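Local coordinates for protein exopolygalacturonase (Yersinia enterocolitica, PDB 2UVF) that probably hydrolyses pectin-derived polygalacturonate from the chain end in the periplasm, as a family 28 glycoside hydrolase with a right-handed parallel beta-helix fold, at residues A[572-577]-A[596-601]; A[517-522]-A[549-554]. All coordinates share one frame; numbering follows the deposited sequence.

Interaction 1 (A[572-577]-A[596-601]); sequences LRDSEF and VKNVKV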
loop_
_atom_site.group_PDB
_atom_site.type_symbol
_atom_site.label_atom_id
_atom_site.label_comp_id
_atom_site.label_asym_id
_atom_site.label_seq_id
_atom_site.Cartn_x
_atom_site.Cartn_y
_atom_site.Cartn_z
ATOM N N LEU A 572 3.824 -10.863 26.013
ATOM C CA LEU A 572 4.578 -9.679 25.674
ATOM C C LEU A 572 5.662 -9.411 26.713
ATOM O O LEU A 572 5.430 -9.564 27.904
ATOM C CB LEU A 572 3.627 -8.490 25.559
ATOM C CG LEU A 572 4.243 -7.170 25.102
ATOM C CD1 LEU A 572 4.587 -7.216 23.618
ATOM C CD2 LEU A 572 3.284 -6.044 25.421
ATOM N N ARG A 573 6.842 -9.012 26.260
ATOM C CA ARG A 573 7.937 -8.701 27.173
ATOM C C ARG A 573 8.604 -7.383 26.842
ATOM O O ARG A 573 8.565 -6.942 25.692
ATOM C CB ARG A 573 8.986 -9.816 27.138
ATOM C CG ARG A 573 8.400 -11.183 27.354
ATOM C CD ARG A 573 9.436 -12.166 27.831
ATOM N NE ARG A 573 8.781 -13.401 28.274
ATOM C CZ ARG A 573 9.367 -14.343 29.008
ATOM N NH1 ARG A 573 10.638 -14.204 29.395
ATOM N NH2 ARG A 573 8.681 -15.425 29.350
ATOM N N ASP A 574 9.239 -6.773 27.847
ATOM C CA ASP A 574 10.059 -5.550 27.676
ATOM C C ASP A 574 9.313 -4.381 26.980
ATOM O O ASP A 574 9.909 -3.596 26.214
ATOM C CB ASP A 574 11.405 -5.844 26.962
ATOM C CG ASP A 574 11.976 -7.240 27.280
ATOM O OD1 ASP A 574 11.921 -7.674 28.455
ATOM O OD2 ASP A 574 12.498 -7.894 26.339
ATOM N N SER A 575 8.019 -4.257 27.278
ATOM C CA SER A 575 7.167 -3.265 26.626
ATOM C C SER A 575 6.544 -2.235 27.585
ATOM O O SER A 575 6.287 -2.543 28.746
ATOM C CB SER A 575 6.081 -3.993 25.843
ATOM O OG SER A 575 6.659 -4.862 24.880
ATOM N N GLU A 576 6.302 -1.013 27.106
ATOM C CA GLU A 576 5.617 0.003 27.929
ATOM C C GLU A 576 4.481 0.772 27.227
ATOM O O GLU A 576 4.583 1.095 26.046
ATOM C CB GLU A 576 6.607 0.975 28.600
ATOM C CG GLU A 576 7.318 1.933 27.672
ATOM C CD GLU A 576 8.392 1.257 26.861
ATOM O OE1 GLU A 576 8.993 0.283 27.372
ATOM O OE2 GLU A 576 8.630 1.699 25.709
ATOM N N PHE A 577 3.433 1.079 28.000
ATOM C CA PHE A 577 2.227 1.756 27.525
ATOM C C PHE A 577 1.957 3.054 28.305
ATOM O O PHE A 577 1.290 3.038 29.346
ATOM C CB PHE A 577 1.024 0.816 27.641
ATOM C CG PHE A 577 1.184 -0.470 26.889
ATOM C CD1 PHE A 577 1.768 -1.583 27.497
ATOM C CD2 PHE A 577 0.742 -0.578 25.569
ATOM C CE1 PHE A 577 1.922 -2.782 26.797
ATOM C CE2 PHE A 577 0.895 -1.771 24.863
ATOM C CZ PHE A 577 1.482 -2.874 25.476
ATOM N N VAL A 596 2.915 -11.887 30.824
ATOM C CA VAL A 596 3.816 -10.787 30.475
ATOM C C VAL A 596 5.020 -10.743 31.394
ATOM O O VAL A 596 4.957 -11.212 32.530
ATOM C CB VAL A 596 3.094 -9.390 30.476
ATOM C CG1 VAL A 596 2.026 -9.320 29.379
ATOM C CG2 VAL A 596 2.498 -9.056 31.848
ATOM N N LYS A 597 6.116 -10.179 30.902
ATOM C CA LYS A 597 7.281 -9.939 31.736
ATOM C C LYS A 597 7.911 -8.600 31.384
ATOM O O LYS A 597 8.376 -8.405 30.265
ATOM C CB LYS A 597 8.303 -11.080 31.608
ATOM C CG LYS A 597 9.288 -11.179 32.764
ATOM C CD LYS A 597 10.356 -12.219 32.484
ATOM C CE LYS A 597 11.109 -12.600 33.749
ATOM N NZ LYS A 597 12.078 -13.709 33.496
ATOM N N ASN A 598 7.912 -7.687 32.355
ATOM C CA ASN A 598 8.536 -6.364 32.218
ATOM C C ASN A 598 7.738 -5.305 31.384
ATOM O O ASN A 598 8.224 -4.787 30.375
ATOM C CB ASN A 598 10.004 -6.513 31.769
ATOM C CG ASN A 598 10.823 -5.275 32.042
ATOM O OD1 ASN A 598 10.603 -4.583 33.039
ATOM N ND2 ASN A 598 11.769 -4.978 31.156
ATOM N N VAL A 599 6.520 -4.994 31.852
ATOM C CA VAL A 599 5.608 -3.934 31.334
ATOM C C VAL A 599 4.674 -3.596 32.526
ATOM O O VAL A 599 4.491 -4.504 33.325
ATOM C CB VAL A 599 4.812 -4.472 30.056
ATOM C CG1 VAL A 599 4.581 -5.986 30.090
ATOM C CG2 VAL A 599 3.486 -3.744 29.822
ATOM N N LYS A 600 4.081 -2.395 32.766
ATOM C CA LYS A 600 4.423 -0.963 32.435
ATOM C C LYS A 600 3.450 -0.572 31.313
ATOM O O LYS A 600 3.859 -0.521 30.154
ATOM C CB LYS A 600 5.903 -0.749 32.105
ATOM C CG LYS A 600 6.807 -0.938 33.330
ATOM C CD LYS A 600 7.983 0.040 33.364
ATOM C CE LYS A 600 9.105 -0.485 34.254
ATOM N NZ LYS A 600 10.018 -1.418 33.507
ATOM N N VAL A 601 2.165 -0.261 31.606
ATOM C CA VAL A 601 1.573 1.041 32.133
ATOM C C VAL A 601 2.125 2.134 33.118
ATOM O O VAL A 601 1.964 2.059 34.339
ATOM C CB VAL A 601 0.057 0.807 32.468
ATOM C CG1 VAL A 601 -0.776 2.039 32.142
ATOM C CG2 VAL A 601 -0.473 -0.413 31.717
#
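V599 and K600 pack against S575 to F577, and the V599-K600 peptide is cis. The F577 N to K600 O bond is doubtful, because K600 O is placed less surely. D574 and N598 face each other at matching turns, and both backbones take positive phi there, 54° and 77°. The two segments therefore bend together and stay in register one to one, from L572 beside V596 to F577 beside V601. Before the bend the backbones pair well. K597 N donates to L572 O at 3.1 Å, in the carbonyl plane. D574 N returns a bond to K597 O at 3.0 Å, so R573 is bridged to K597. At the corner the bond from S575 N to N598 O is weak and bent.

R573 and K597 leave the same side of the bend and cross at a slant. The K597 chain is extended, with CG anti to the backbone N (chi1 -159°). This lays CD 3.7 Å from R573 NH1, while K597 CB sits over one guanidinium face near its rim. The two cationic ends come within 4.4 Å (R573 NH1 to K597 NZ), which is probably mildly unfavourable. R573 also makes a cation-pi contact with W550, which probably offsets this in part. The D574 and N598 side chains cross at about a right angle, with OD1 3.8 Å from ND2 and no hydrogen bond between them. On the inner side L572 CB packs against V596 CG1. V599 CG2 meets the F577 ring at its edge, 3.5 Å from CE1.

S575 OG bonds to R573 O from above the carbonyl plane and also to V554 N. The contact joins the last coils of the beta-helix. Strand 551-562 lies beside 572-577. The 596-601 segment follows strand 593-594, and N598 and V599 together face V606 in a G1 beta bulge.

Interaction 2 (A[517-522]-A[549-554]); sequences AQFYDF and AWHRLV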
loop_
_atom_site.group_PDB
_atom_site.type_symbol
_atom_site.label_atom_id
_atom_site.label_comp_id
_atom_site.label_asym_id
_atom_site.label_seq_id
_atom_site.Cartn_x
_atom_site.Cartn_y
_atom_site.Cartn_z
ATOM N N ALA A 517 9.128 -17.380 14.294
ATOM C CA ALA A 517 8.718 -16.010 13.989
ATOM C C ALA A 517 8.526 -15.190 15.254
ATOM O O ALA A 517 8.169 -15.728 16.310
ATOM C CB ALA A 517 7.441 -15.998 13.140
ATOM N N GLN A 518 8.756 -13.884 15.126
ATOM C CA GLN A 518 8.693 -12.953 16.253
ATOM C C GLN A 518 8.500 -11.506 15.798
ATOM O O GLN A 518 9.027 -11.083 14.768
ATOM C CB GLN A 518 9.950 -13.077 17.130
ATOM C CG GLN A 518 11.272 -12.877 16.373
ATOM C CD GLN A 518 12.478 -13.548 17.045
ATOM O OE1 GLN A 518 12.835 -13.223 18.181
ATOM N NE2 GLN A 518 13.118 -14.471 16.328
ATOM N N PHE A 519 7.733 -10.761 16.586
ATOM C CA PHE A 519 7.576 -9.327 16.401
ATOM C C PHE A 519 8.221 -8.592 17.569
ATOM O O PHE A 519 7.980 -8.917 18.730
ATOM C CB PHE A 519 6.097 -8.953 16.280
ATOM C CG PHE A 519 5.403 -9.580 15.102
ATOM C CD1 PHE A 519 5.720 -9.190 13.798
ATOM C CD2 PHE A 519 4.422 -10.553 15.295
ATOM C CE1 PHE A 519 5.086 -9.767 12.703
ATOM C CE2 PHE A 519 3.773 -11.127 14.215
ATOM C CZ PHE A 519 4.106 -10.737 12.913
ATOM N N TYR A 520 9.075 -7.629 17.249
ATOM C CA TYR A 520 9.710 -6.805 18.268
ATOM C C TYR A 520 10.083 -5.411 17.751
ATOM O O TYR A 520 10.263 -5.201 16.540
ATOM C CB TYR A 520 10.901 -7.532 18.932
ATOM C CG TYR A 520 12.124 -7.717 18.072
ATOM C CD1 TYR A 520 13.092 -6.720 17.985
ATOM C CD2 TYR A 520 12.329 -8.907 17.360
ATOM C CE1 TYR A 520 14.224 -6.884 17.184
ATOM C CE2 TYR A 520 13.461 -9.083 16.561
ATOM C CZ TYR A 520 14.399 -8.070 16.482
ATOM O OH TYR A 520 15.516 -8.232 15.688
ATOM N N ASP A 521 10.201 -4.463 18.680
ATOM C CA ASP A 521 10.570 -3.093 18.345
ATOM C C ASP A 521 9.460 -2.457 17.480
ATOM O O ASP A 521 9.664 -2.101 16.319
ATOM C CB ASP A 521 11.966 -3.052 17.694
ATOM C CG ASP A 521 12.483 -1.647 17.479
ATOM O OD1 ASP A 521 12.048 -0.724 18.207
ATOM O OD2 ASP A 521 13.326 -1.468 16.563
ATOM N N PHE A 522 8.273 -2.370 18.078
ATOM C CA PHE A 522 7.104 -1.714 17.495
ATOM C C PHE A 522 6.790 -0.493 18.331
ATOM O O PHE A 522 6.763 -0.552 19.559
ATOM C CB PHE A 522 5.877 -2.636 17.497
ATOM C CG PHE A 522 5.745 -3.505 16.267
ATOM C CD1 PHE A 522 6.811 -4.282 15.809
ATOM C CD2 PHE A 522 4.529 -3.563 15.572
ATOM C CE1 PHE A 522 6.674 -5.082 14.679
ATOM C CE2 PHE A 522 4.391 -4.375 14.435
ATOM C CZ PHE A 522 5.458 -5.127 13.997
ATOM N N ALA A 549 7.210 -18.606 21.926
ATOM C CA ALA A 549 6.794 -17.569 20.972
ATOM C C ALA A 549 6.167 -16.361 21.678
ATOM O O ALA A 549 4.971 -16.364 22.003
ATOM C CB ALA A 549 5.837 -18.146 19.917
ATOM N N TRP A 550 6.987 -15.345 21.934
ATOM C CA TRP A 550 6.488 -14.084 22.471
ATOM C C TRP A 550 6.967 -12.857 21.693
ATOM O O TRP A 550 7.996 -12.890 21.007
ATOM C CB TRP A 550 6.757 -13.939 23.986
ATOM C CG TRP A 550 8.192 -14.138 24.404
ATOM C CD1 TRP A 550 9.232 -13.250 24.259
ATOM C CD2 TRP A 550 8.741 -15.297 25.047
ATOM N NE1 TRP A 550 10.397 -13.796 24.761
ATOM C CE2 TRP A 550 10.126 -15.047 25.253
ATOM C CE3 TRP A 550 8.202 -16.531 25.455
ATOM C CZ2 TRP A 550 10.977 -15.985 25.858
ATOM C CZ3 TRP A 550 9.047 -17.465 26.059
ATOM C CH2 TRP A 550 10.424 -17.183 26.253
ATOM N N HIS A 551 6.183 -11.788 21.810
ATOM C CA HIS A 551 6.509 -10.479 21.261
ATOM C C HIS A 551 7.219 -9.684 22.334
ATOM O O HIS A 551 6.987 -9.882 23.524
ATOM C CB HIS A 551 5.233 -9.727 20.845
ATOM C CG HIS A 551 4.226 -10.582 20.137
ATOM N ND1 HIS A 551 4.250 -10.787 18.775
ATOM C CD2 HIS A 551 3.176 -11.296 20.607
ATOM C CE1 HIS A 551 3.252 -11.580 18.434
ATOM N NE2 HIS A 551 2.584 -11.904 19.526
ATOM N N ARG A 552 8.079 -8.771 21.925
ATOM C CA ARG A 552 8.835 -8.003 22.892
ATOM C C ARG A 552 9.097 -6.614 22.340
ATOM O O ARG A 552 8.954 -6.390 21.147
ATOM C CB ARG A 552 10.138 -8.744 23.287
ATOM C CG ARG A 552 11.236 -8.711 22.239
ATOM C CD ARG A 552 12.360 -9.722 22.491
ATOM N NE ARG A 552 13.423 -9.523 21.500
ATOM C CZ ARG A 552 14.490 -8.745 21.683
ATOM N NH1 ARG A 552 14.676 -8.118 22.848
ATOM N NH2 ARG A 552 15.386 -8.603 20.707
ATOM N N LEU A 553 9.461 -5.683 23.217
ATOM C CA LEU A 553 9.859 -4.327 22.822
ATOM C C LEU A 553 8.779 -3.519 22.082
ATOM O O LEU A 553 9.049 -2.902 21.056
ATOM C CB LEU A 553 11.187 -4.350 22.041
ATOM C CG LEU A 553 12.424 -4.814 22.832
ATOM C CD1 LEU A 553 13.572 -5.068 21.892
ATOM C CD2 LEU A 553 12.814 -3.793 23.934
ATOM N N VAL A 554 7.561 -3.536 22.622
ATOM C CA VAL A 554 6.471 -2.679 22.152
ATOM C C VAL A 554 6.433 -1.375 22.974
ATOM O O VAL A 554 6.171 -1.395 24.174
ATOM C CB VAL A 554 5.089 -3.404 22.219
ATOM C CG1 VAL A 554 3.961 -2.480 21.792
ATOM C CG2 VAL A 554 5.082 -4.666 21.365
#
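R552 lies alongside Y520, both side chains pointing the same way. Its guanidinium sits over one face of the phenol ring in a cation-pi contact, with CZ 4.7 Å from the ring centroid and the planes 34° apart. NH2 is displaced toward the ring rim. R552 chi1 of 75° puts CG 3.5 Å from Y520 CB. Y520 takes nearly the same chi1 (71°), which turns its ring the same way, under the guanidinium. F519 and H551 also run side by side. Their rings meet rim to rim, nearly coplanar, with F519 CD2 3.5 Å from H551 ND1. F522 CB and V554 CG2 make a looser apolar contact.

The parallel backbones set this spacing. R552 N donates to F519 O at 3.2 Å, and F522 N to L553 O at 3.1 Å. The bond from D521 N to R552 O is weak. D521 and L553 both have positive phi, so the two strands bend together.

Further out, Y520 OH bonds to R478. F519 packs on A467, S469 and M497 inside the coil. Side chains at equivalent positions stack from coil to coil, as in parallel beta-helices: a cation-pi pair on the Y520 and R552 face, and a ring pair on the F519 and H551 face, where the buried imidazole has NE2 bonded to K542 O.

From the N terminus, the chain first passes through 517-522 on strand 518-532. It goes round through strand 539-542 and comes back at 549-554, where interaction 2 closes a loop of 26 residues. It then runs along strand 551-562 and turns into 572-577. Interaction 1 closes the next loop, of 18 residues, at 596-601. The two loops are in series and neither nest nor cross. They share a border, because 572-577 stacks directly on 549-554: R573 N lies 2.9 Å from H551 O, probably a hydrogen bond. Together the contacts join successive coils at the C-terminal end of the beta-helix.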